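PDB 3RRK: V-type ATPase 116 kDa subunit, which probably forms, through this cytoplasmic N-terminal domain of subunit I, part of the stator of a rotary proton-transporting V-type ATPase. Local coordinates for residues 151-160 with 202-213; 14-23 with 285-295. All coordinates share one frame; numbering follows the deposited sequence.

Interaction 1 of 2, residues 151-160 with 202-213; sequences IPFLVAKPEE and RSSLSRLGLAEL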
loop_
_atom_site.group_PDB
_atom_site.type_symbol
_atom_site.label_atom_id
_atom_site.label_comp_id
_atom_site.label_asym_id
_atom_site.label_seq_id
_atom_site.Cartn_x
_atom_site.Cartn_y
_atom_site.Cartn_z
ATOM N N ILE A 151 32.481 12.499 -13.578
ATOM C CA ILE A 151 31.958 11.823 -12.409
ATOM C C ILE A 151 31.633 12.858 -11.366
ATOM O O ILE A 151 32.524 13.563 -10.884
ATOM C CB ILE A 151 32.968 10.854 -11.782
ATOM C CG1 ILE A 151 33.427 9.809 -12.789
ATOM C CG2 ILE A 151 32.336 10.158 -10.609
ATOM C CD1 ILE A 151 34.524 8.907 -12.253
ATOM N N PRO A 152 30.346 12.972 -11.029
ATOM C CA PRO A 152 29.933 13.745 -9.858
ATOM C C PRO A 152 30.088 12.853 -8.648
ATOM O O PRO A 152 29.962 11.632 -8.774
ATOM C CB PRO A 152 28.454 14.013 -10.126
ATOM C CG PRO A 152 28.015 12.831 -10.905
ATOM C CD PRO A 152 29.201 12.363 -11.722
ATOM N N PHE A 153 30.383 13.440 -7.498
ATOM C CA PHE A 153 30.503 12.665 -6.268
ATOM C C PHE A 153 30.588 13.596 -5.067
ATOM O O PHE A 153 31.033 14.724 -5.190
ATOM C CB PHE A 153 31.722 11.740 -6.335
ATOM C CG PHE A 153 33.041 12.460 -6.295
ATOM C CD1 PHE A 153 33.592 12.992 -7.449
ATOM C CD2 PHE A 153 33.736 12.597 -5.102
ATOM C CE1 PHE A 153 34.805 13.648 -7.411
ATOM C CE2 PHE A 153 34.956 13.250 -5.058
ATOM C CZ PHE A 153 35.494 13.776 -6.214
ATOM N N LEU A 154 30.146 13.131 -3.905
ATOM C CA LEU A 154 30.160 13.965 -2.711
ATOM C C LEU A 154 31.371 13.700 -1.828
ATOM O O LEU A 154 31.877 12.579 -1.741
ATOM C CB LEU A 154 28.881 13.774 -1.901
ATOM C CG LEU A 154 27.539 14.170 -2.505
ATOM C CD1 LEU A 154 26.433 13.828 -1.508
ATOM C CD2 LEU A 154 27.510 15.644 -2.856
ATOM N N VAL A 155 31.824 14.747 -1.161
ATOM C CA VAL A 155 33.001 14.661 -0.321
ATOM C C VAL A 155 32.726 15.583 0.849
ATOM O O VAL A 155 32.079 16.613 0.683
ATOM C CB VAL A 155 34.272 15.082 -1.104
ATOM C CG1 VAL A 155 34.358 16.595 -1.230
ATOM C CG2 VAL A 155 35.509 14.540 -0.441
ATOM N N ALA A 156 33.186 15.205 2.034
ATOM C CA ALA A 156 32.798 15.916 3.252
ATOM C C ALA A 156 33.672 17.133 3.515
ATOM O O ALA A 156 33.187 18.258 3.620
ATOM C CB ALA A 156 32.819 14.973 4.441
ATOM N N LYS A 157 34.972 16.902 3.607
ATOM C CA LYS A 157 35.903 17.972 3.931
ATOM C C LYS A 157 36.719 18.407 2.705
ATOM O O LYS A 157 37.055 17.585 1.851
ATOM C CB LYS A 157 36.826 17.517 5.071
ATOM C CG LYS A 157 36.108 16.732 6.172
ATOM C CD LYS A 157 37.054 16.290 7.281
ATOM C CE LYS A 157 36.283 15.577 8.391
ATOM N NZ LYS A 157 37.139 15.196 9.559
ATOM N N PRO A 158 37.021 19.710 2.605
ATOM C CA PRO A 158 37.969 20.190 1.592
ATOM C C PRO A 158 39.323 19.485 1.733
ATOM O O PRO A 158 40.117 19.447 0.790
ATOM C CB PRO A 158 38.098 21.682 1.918
ATOM C CG PRO A 158 36.788 22.040 2.539
ATOM C CD PRO A 158 36.363 20.820 3.320
ATOM N N GLU A 159 39.572 18.931 2.915
ATOM C CA GLU A 159 40.771 18.146 3.165
ATOM C C GLU A 159 40.699 16.837 2.392
ATOM O O GLU A 159 41.691 16.381 1.826
ATOM C CB GLU A 159 40.926 17.865 4.664
ATOM C CG GLU A 159 41.279 19.090 5.519
ATOM C CD GLU A 159 40.122 20.074 5.685
ATOM O OE1 GLU A 159 38.952 19.635 5.664
ATOM O OE2 GLU A 159 40.385 21.288 5.841
ATOM N N GLU A 160 39.514 16.237 2.365
ATOM C CA GLU A 160 39.319 14.978 1.657
ATOM C C GLU A 160 39.427 15.200 0.148
ATOM O O GLU A 160 39.926 14.347 -0.584
ATOM C CB GLU A 160 37.970 14.337 2.021
ATOM C CG GLU A 160 37.922 12.831 1.775
ATOM C CD GLU A 160 36.581 12.194 2.126
ATOM O OE1 GLU A 160 35.587 12.934 2.319
ATOM O OE2 GLU A 160 36.528 10.944 2.204
ATOM N N ARG A 202 37.556 6.485 -11.585
ATOM C CA ARG A 202 36.631 5.782 -10.708
ATOM C C ARG A 202 37.406 4.960 -9.671
ATOM O O ARG A 202 37.105 4.997 -8.479
ATOM C CB ARG A 202 35.705 4.883 -11.524
ATOM C CG ARG A 202 34.467 4.446 -10.773
ATOM C CD ARG A 202 33.578 3.548 -11.608
ATOM N NE ARG A 202 33.223 4.161 -12.887
ATOM C CZ ARG A 202 32.353 5.152 -13.035
ATOM N NH1 ARG A 202 31.751 5.666 -11.971
ATOM N NH2 ARG A 202 32.091 5.632 -14.249
ATOM N N SER A 203 38.415 4.235 -10.138
ATOM C CA SER A 203 39.293 3.480 -9.261
ATOM C C SER A 203 39.927 4.352 -8.171
ATOM O O SER A 203 40.070 3.932 -7.020
ATOM C CB SER A 203 40.380 2.778 -10.072
ATOM O OG SER A 203 41.485 2.449 -9.240
ATOM N N SER A 204 40.311 5.563 -8.528
ATOM C CA SER A 204 40.884 6.451 -7.533
ATOM C C SER A 204 39.883 6.772 -6.446
ATOM O O SER A 204 40.232 6.766 -5.273
ATOM C CB SER A 204 41.386 7.732 -8.176
ATOM O OG SER A 204 42.354 7.413 -9.156
ATOM N N LEU A 205 38.637 7.052 -6.826
ATOM C CA LEU A 205 37.606 7.322 -5.828
ATOM C C LEU A 205 37.384 6.079 -5.000
ATOM O O LEU A 205 37.259 6.134 -3.774
ATOM C CB LEU A 205 36.289 7.730 -6.473
ATOM C CG LEU A 205 36.255 8.869 -7.494
ATOM C CD1 LEU A 205 34.811 9.291 -7.751
ATOM C CD2 LEU A 205 37.079 10.045 -7.033
ATOM N N SER A 206 37.333 4.946 -5.684
ATOM C CA SER A 206 37.091 3.679 -5.017
ATOM C C SER A 206 38.114 3.403 -3.912
ATOM O O SER A 206 37.774 2.880 -2.860
ATOM C CB SER A 206 37.076 2.538 -6.028
ATOM O OG SER A 206 36.755 1.312 -5.395
ATOM N N ARG A 207 39.371 3.755 -4.146
ATOM C CA ARG A 207 40.411 3.489 -3.159
ATOM C C ARG A 207 40.384 4.514 -2.023
ATOM O O ARG A 207 41.128 4.394 -1.063
ATOM C CB ARG A 207 41.796 3.388 -3.822
ATOM C CG ARG A 207 41.820 2.404 -4.988
ATOM C CD ARG A 207 43.171 1.726 -5.212
ATOM N NE ARG A 207 43.233 1.068 -6.524
ATOM C CZ ARG A 207 42.601 -0.064 -6.852
ATOM N NH1 ARG A 207 41.831 -0.698 -5.969
ATOM N NH2 ARG A 207 42.733 -0.564 -8.080
ATOM N N LEU A 208 39.505 5.505 -2.120
ATOM C CA LEU A 208 39.317 6.467 -1.029
ATOM C C LEU A 208 37.946 6.321 -0.356
ATOM O O LEU A 208 37.569 7.122 0.503
ATOM C CB LEU A 208 39.528 7.897 -1.527
ATOM C CG LEU A 208 40.967 8.076 -2.001
ATOM C CD1 LEU A 208 41.263 9.503 -2.423
ATOM C CD2 LEU A 208 41.914 7.622 -0.891
ATOM N N GLY A 209 37.212 5.285 -0.750
ATOM C CA GLY A 209 35.894 5.032 -0.205
ATOM C C GLY A 209 34.826 5.994 -0.691
ATOM O O GLY A 209 33.819 6.208 -0.024
ATOM N N LEU A 210 35.050 6.584 -1.856
ATOM C CA LEU A 210 34.088 7.501 -2.442
ATOM C C LEU A 210 33.440 6.846 -3.658
ATOM O O LEU A 210 33.980 5.902 -4.233
ATOM C CB LEU A 210 34.794 8.783 -2.869
ATOM C CG LEU A 210 35.590 9.519 -1.795
ATOM C CD1 LEU A 210 36.487 10.575 -2.430
ATOM C CD2 LEU A 210 34.628 10.149 -0.818
ATOM N N ALA A 211 32.283 7.345 -4.062
ATOM C CA ALA A 211 31.585 6.757 -5.193
ATOM C C ALA A 211 30.845 7.821 -5.973
ATOM O O ALA A 211 30.555 8.896 -5.444
ATOM C CB ALA A 211 30.615 5.675 -4.721
ATOM N N GLU A 212 30.542 7.516 -7.233
ATOM C CA GLU A 212 29.700 8.397 -8.027
ATOM C C GLU A 212 28.361 8.632 -7.332
ATOM O O GLU A 212 27.754 7.715 -6.779
ATOM C CB GLU A 212 29.483 7.842 -9.430
ATOM C CG GLU A 212 28.320 8.501 -10.124
ATOM C CD GLU A 212 28.346 8.352 -11.634
ATOM O OE1 GLU A 212 29.207 7.601 -12.154
ATOM O OE2 GLU A 212 27.489 8.997 -12.287
ATOM N N LEU A 213 27.921 9.881 -7.334
ATOM C CA LEU A 213 26.622 10.222 -6.790
ATOM C C LEU A 213 25.574 9.824 -7.819
ATOM O O LEU A 213 25.618 10.266 -8.968
ATOM C CB LEU A 213 26.547 11.720 -6.484
ATOM C CG LEU A 213 25.183 12.345 -6.182
ATOM C CD1 LEU A 213 24.462 11.598 -5.060
ATOM C CD2 LEU A 213 25.340 13.827 -5.848
HETATM O O HOH W 1 29.149 10.306 -3.825
#

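Interaction 2 of 2, residues 14-23 with 285-295; sequences MEKLIVAGPK and YGAALMGWVPQ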
loop_
_atom_site.group_PDB
_atom_site.type_symbol
_atom_site.label_atom_id
_atom_site.label_comp_id
_atom_site.label_asym_id
_atom_site.label_seq_id
_atom_site.Cartn_x
_atom_site.Cartn_y
_atom_site.Cartn_z
ATOM N N MET A 14 -40.007 -22.532 13.844
ATOM C CA MET A 14 -40.069 -22.008 12.481
ATOM C C MET A 14 -38.771 -22.272 11.685
ATOM O O MET A 14 -38.696 -23.238 10.922
ATOM C CB MET A 14 -40.409 -20.510 12.487
ATOM C CG MET A 14 -41.690 -20.131 13.234
ATOM S SD MET A 14 -43.214 -20.680 12.436
ATOM C CE MET A 14 -44.451 -19.830 13.419
ATOM N N GLU A 15 -37.758 -21.421 11.867
ATOM C CA GLU A 15 -36.490 -21.527 11.124
ATOM C C GLU A 15 -35.435 -22.396 11.823
ATOM O O GLU A 15 -35.187 -22.245 13.020
ATOM C CB GLU A 15 -35.892 -20.139 10.853
ATOM C CG GLU A 15 -36.699 -19.258 9.920
ATOM C CD GLU A 15 -36.146 -17.843 9.841
ATOM O OE1 GLU A 15 -35.274 -17.497 10.672
ATOM O OE2 GLU A 15 -36.583 -17.080 8.948
ATOM N N LYS A 16 -34.803 -23.285 11.059
ATOM C CA LYS A 16 -33.754 -24.151 11.587
ATOM C C LYS A 16 -32.518 -23.338 11.962
ATOM O O LYS A 16 -32.136 -22.420 11.243
ATOM C CB LYS A 16 -33.391 -25.243 10.573
ATOM C CG LYS A 16 -32.182 -26.089 10.974
ATOM C CD LYS A 16 -31.961 -27.279 10.042
ATOM C CE LYS A 16 -32.991 -28.374 10.282
ATOM N NZ LYS A 16 -32.732 -29.578 9.444
ATOM N N LEU A 17 -31.914 -23.659 13.105
ATOM C CA LEU A 17 -30.663 -23.025 13.509
ATOM C C LEU A 17 -29.547 -24.055 13.588
ATOM O O LEU A 17 -29.751 -25.171 14.053
ATOM C CB LEU A 17 -30.786 -22.295 14.853
ATOM C CG LEU A 17 -29.440 -21.726 15.346
ATOM C CD1 LEU A 17 -29.104 -20.334 14.721
ATOM C CD2 LEU A 17 -29.379 -21.669 16.863
ATOM N N ILE A 18 -28.368 -23.684 13.118
ATOM C CA ILE A 18 -27.234 -24.578 13.172
ATOM C C ILE A 18 -26.086 -23.802 13.770
ATOM O O ILE A 18 -25.771 -22.708 13.323
ATOM C CB ILE A 18 -26.870 -25.107 11.782
ATOM C CG1 ILE A 18 -28.102 -25.706 11.113
ATOM C CG2 ILE A 18 -25.786 -26.159 11.880
ATOM C CD1 ILE A 18 -28.241 -25.306 9.669
ATOM N N VAL A 19 -25.479 -24.365 14.804
ATOM C CA VAL A 19 -24.451 -23.668 15.538
ATOM C C VAL A 19 -23.258 -24.575 15.741
ATOM O O VAL A 19 -23.417 -25.767 15.980
ATOM C CB VAL A 19 -24.960 -23.251 16.913
ATOM C CG1 VAL A 19 -23.936 -22.356 17.600
ATOM C CG2 VAL A 19 -26.292 -22.547 16.786
ATOM N N ALA A 20 -22.061 -24.010 15.651
ATOM C CA ALA A 20 -20.857 -24.770 15.917
ATOM C C ALA A 20 -19.897 -23.949 16.778
ATOM O O ALA A 20 -19.954 -22.719 16.784
ATOM C CB ALA A 20 -20.196 -25.208 14.612
ATOM N N GLY A 21 -19.033 -24.633 17.521
ATOM C CA GLY A 21 -18.052 -23.961 18.342
ATOM C C GLY A 21 -16.960 -24.913 18.770
ATOM O O GLY A 21 -16.826 -26.012 18.228
ATOM N N PRO A 22 -16.155 -24.489 19.743
ATOM C CA PRO A 22 -15.183 -25.409 20.337
ATOM C C PRO A 22 -15.926 -26.455 21.145
ATOM O O PRO A 22 -17.056 -26.201 21.554
ATOM C CB PRO A 22 -14.365 -24.504 21.266
ATOM C CG PRO A 22 -15.269 -23.333 21.558
ATOM C CD PRO A 22 -16.107 -23.139 20.332
ATOM N N LYS A 23 -15.318 -27.615 21.358
ATOM C CA LYS A 23 -15.927 -28.623 22.219
ATOM C C LYS A 23 -16.026 -28.131 23.655
ATOM O O LYS A 23 -16.954 -28.495 24.367
ATOM C CB LYS A 23 -15.169 -29.950 22.162
ATOM C CG LYS A 23 -15.413 -30.725 20.885
ATOM C CD LYS A 23 -15.376 -32.222 21.126
ATOM C CE LYS A 23 -15.911 -32.971 19.912
ATOM N NZ LYS A 23 -15.961 -34.442 20.140
ATOM N N TYR A 285 -15.261 -27.452 13.215
ATOM C CA TYR A 285 -15.668 -27.310 14.607
ATOM C C TYR A 285 -16.037 -28.638 15.273
ATOM O O TYR A 285 -16.679 -29.502 14.663
ATOM C CB TYR A 285 -16.804 -26.308 14.709
ATOM C CG TYR A 285 -16.342 -24.915 14.416
ATOM C CD1 TYR A 285 -15.234 -24.391 15.063
ATOM C CD2 TYR A 285 -16.988 -24.129 13.479
ATOM C CE1 TYR A 285 -14.791 -23.110 14.804
ATOM C CE2 TYR A 285 -16.552 -22.841 13.203
ATOM C CZ TYR A 285 -15.453 -22.336 13.874
ATOM O OH TYR A 285 -15.007 -21.058 13.610
ATOM N N GLY A 286 -15.621 -28.791 16.527
ATOM C CA GLY A 286 -15.857 -30.016 17.272
ATOM C C GLY A 286 -17.272 -30.141 17.811
ATOM O O GLY A 286 -17.880 -31.214 17.760
ATOM N N ALA A 287 -17.802 -29.043 18.333
ATOM C CA ALA A 287 -19.157 -29.045 18.864
ATOM C C ALA A 287 -20.113 -28.324 17.915
ATOM O O ALA A 287 -19.833 -27.208 17.470
ATOM C CB ALA A 287 -19.187 -28.408 20.249
ATOM N N ALA A 288 -21.238 -28.972 17.614
ATOM C CA ALA A 288 -22.261 -28.413 16.735
ATOM C C ALA A 288 -23.679 -28.838 17.125
ATOM O O ALA A 288 -23.949 -30.020 17.333
ATOM C CB ALA A 288 -21.983 -28.807 15.303
ATOM N N LEU A 289 -24.585 -27.871 17.205
ATOM C CA LEU A 289 -25.978 -28.131 17.576
ATOM C C LEU A 289 -26.972 -27.685 16.489
ATOM O O LEU A 289 -26.652 -26.876 15.606
ATOM C CB LEU A 289 -26.327 -27.437 18.895
ATOM C CG LEU A 289 -25.784 -27.996 20.209
ATOM C CD1 LEU A 289 -24.274 -28.160 20.170
ATOM C CD2 LEU A 289 -26.182 -27.079 21.349
ATOM N N MET A 290 -28.182 -28.226 16.579
ATOM C CA MET A 290 -29.253 -27.947 15.638
ATOM C C MET A 290 -30.469 -27.609 16.481
ATOM O O MET A 290 -30.616 -28.118 17.590
ATOM C CB MET A 290 -29.538 -29.202 14.816
ATOM C CG MET A 290 -30.385 -28.981 13.587
ATOM S SD MET A 290 -31.439 -30.397 13.240
ATOM C CE MET A 290 -32.687 -30.219 14.521
ATOM N N GLY A 291 -31.350 -26.762 15.979
ATOM C CA GLY A 291 -32.505 -26.382 16.765
ATOM C C GLY A 291 -33.519 -25.615 15.953
ATOM O O GLY A 291 -33.245 -25.233 14.821
ATOM N N TRP A 292 -34.696 -25.395 16.532
ATOM C CA TRP A 292 -35.756 -24.648 15.868
ATOM C C TRP A 292 -36.148 -23.422 16.676
ATOM O O TRP A 292 -36.332 -23.494 17.895
ATOM C CB TRP A 292 -36.956 -25.549 15.591
ATOM C CG TRP A 292 -36.622 -26.633 14.612
ATOM C CD1 TRP A 292 -36.062 -27.849 14.888
ATOM C CD2 TRP A 292 -36.801 -26.586 13.195
ATOM N NE1 TRP A 292 -35.891 -28.568 13.728
ATOM C CE2 TRP A 292 -36.337 -27.814 12.675
ATOM C CE3 TRP A 292 -37.311 -25.627 12.311
ATOM C CZ2 TRP A 292 -36.372 -28.106 11.311
ATOM C CZ3 TRP A 292 -37.348 -25.920 10.960
ATOM C CH2 TRP A 292 -36.880 -27.148 10.472
ATOM N N VAL A 293 -36.262 -22.299 15.979
ATOM C CA VAL A 293 -36.468 -21.002 16.604
ATOM C C VAL A 293 -37.743 -20.343 16.072
ATOM O O VAL A 293 -37.843 -20.056 14.880
ATOM C CB VAL A 293 -35.261 -20.069 16.325
ATOM C CG1 VAL A 293 -35.340 -18.798 17.160
ATOM C CG2 VAL A 293 -33.948 -20.803 16.580
ATOM N N PRO A 294 -38.725 -20.109 16.961
ATOM C CA PRO A 294 -39.981 -19.413 16.648
ATOM C C PRO A 294 -39.823 -17.894 16.730
ATOM O O PRO A 294 -39.160 -17.403 17.641
ATOM C CB PRO A 294 -40.911 -19.894 17.753
ATOM C CG PRO A 294 -39.995 -20.085 18.920
ATOM C CD PRO A 294 -38.694 -20.584 18.355
ATOM N N GLN A 295 -40.447 -17.169 15.805
ATOM C CA GLN A 295 -40.192 -15.736 15.621
ATOM C C GLN A 295 -39.826 -14.918 16.868
ATOM O O GLN A 295 -38.885 -14.120 16.831
ATOM C CB GLN A 295 -41.346 -15.069 14.868
ATOM C CG GLN A 295 -41.257 -15.238 13.365
ATOM C CD GLN A 295 -39.901 -14.827 12.822
ATOM O OE1 GLN A 295 -39.348 -15.485 11.941
ATOM N NE2 GLN A 295 -39.358 -13.735 13.349
#

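Interaction 1 of 2, residues 151-160 with 202-213
Leu-205 pushes its branched end into the hollow between Ile-151 and Phe-153 on strand 151-155. Its CD1 lies over one face of the Phe-153 ring, displaced toward the rim, in a CH-pi contact 4.2 Å from the ring centroid and 23° off the normal. The same methyl, Leu-205 CD1, meets Ile-151 CG2 at 3.9 Å, while CD2 lies near Phe-153 CZ. Phe-153 CG sits between the backbone N and the carbonyl carbon (chi1 69°), a torsion that turns the ring under the helix, where Val-164, Ala-189 and Val-191 pack on it too. Leu-210 divides its two methyls: Leu-210 CD1 comes obliquely to Phe-153 CE2 at 4.1 Å, and CD2 drops between Leu-154 O and Glu-160 OE2.

Strand and helix belong to an alpha/beta lobe in which 148-155 is an outermost strand of a three-stranded antiparallel sheet. A Schellman motif with Gly-209 as C-prime residue ends the helix and sends the chain back across the strand, where Leu-213 N donates to Pro-152 O (3.1 Å) from above the carbonyl plane. A water joins Leu-154 N to Ala-211 O.

Beyond this crossing, Leu-213 CD2 abuts Leu-154 CG at 4.0 Å. At the other end, Ile-151 CD1 nestles against the backbone of Arg-202 and over one face of its guanidinium. Arg-202 NH1 holds Glu-212 OE1 in a salt bridge of 3.2 Å, nearly in the guanidinium plane, and Arg-202 NE pairs with Glu-199.

Interaction 2 of 2, residues 14-23 with 285-295
The indole of Trp-292 carries Lys-16 on one face and has the backbone of Met-14 at its edge, Met-14 O lying near the ring plane. Lys-16 CB stands almost squarely over the six-membered ring, 4.0 Å from its centroid and 12° off the normal, a CH-pi contact. Here strands 15-21 and 287-293 run antiparallel as the two central strands of a four-stranded sheet, and Lys-16 and Trp-292 form a non-hydrogen-bonded pair. With CG anti to the backbone N (chi1 173°) and a bend at chi3, Lys-16 curls back over the indole, bringing its CE to Trp-292 CZ2 at 3.5 Å and to Met-290 SD at 3.9 Å. Replacing Trp-292 by an alanine would remove the indole face under Lys-16, and the lysine chain would probably be less firmly placed, with a gap left beside Met-14 O.

On the sheet side that bears Lys-16 and Ala-20, Ala-20 CB lies obliquely to the Tyr-285 ring, as does Gly-21 O. The opposite side of the sheet bears Leu-17, Val-19, Leu-289 and Val-293; helix 26-36 packs there against Val-19 and Leu-289, while Leu-17 CB meets Val-293 CG2 at 3.9 Å. Paired backbone bonds link Leu-17 with Gly-291, Val-19 with Leu-289 and Gly-21 with Ala-287. Past the Gly-21 and Ala-287 pair, Ala-287 CB touches Pro-22 O, and Lys-23 lays its chain along Gly-286, Lys-23 CE 3.4 Å from Gly-286 O.

In the fold
The two contacts occupy opposite ends of an elongated molecule, their centres 74 Å apart and their nearest atoms about 55 Å apart. Interaction 2 closes the chain on itself, joining strand 15-21 at the beginning to strand 287-293 near the end; interaction 1 is nested within that loop. Each belongs to a separate antiparallel sheet, four-stranded for interaction 2 and three-stranded on the strand side of interaction 1. The long helices 94-138 and 224-281 span the distance between these alpha/beta lobes, with Leu-135 of the first touching Pro-152 and Leu-213. Such a two-lobed rod is consistent with a peripheral, stator-like role for subunit I.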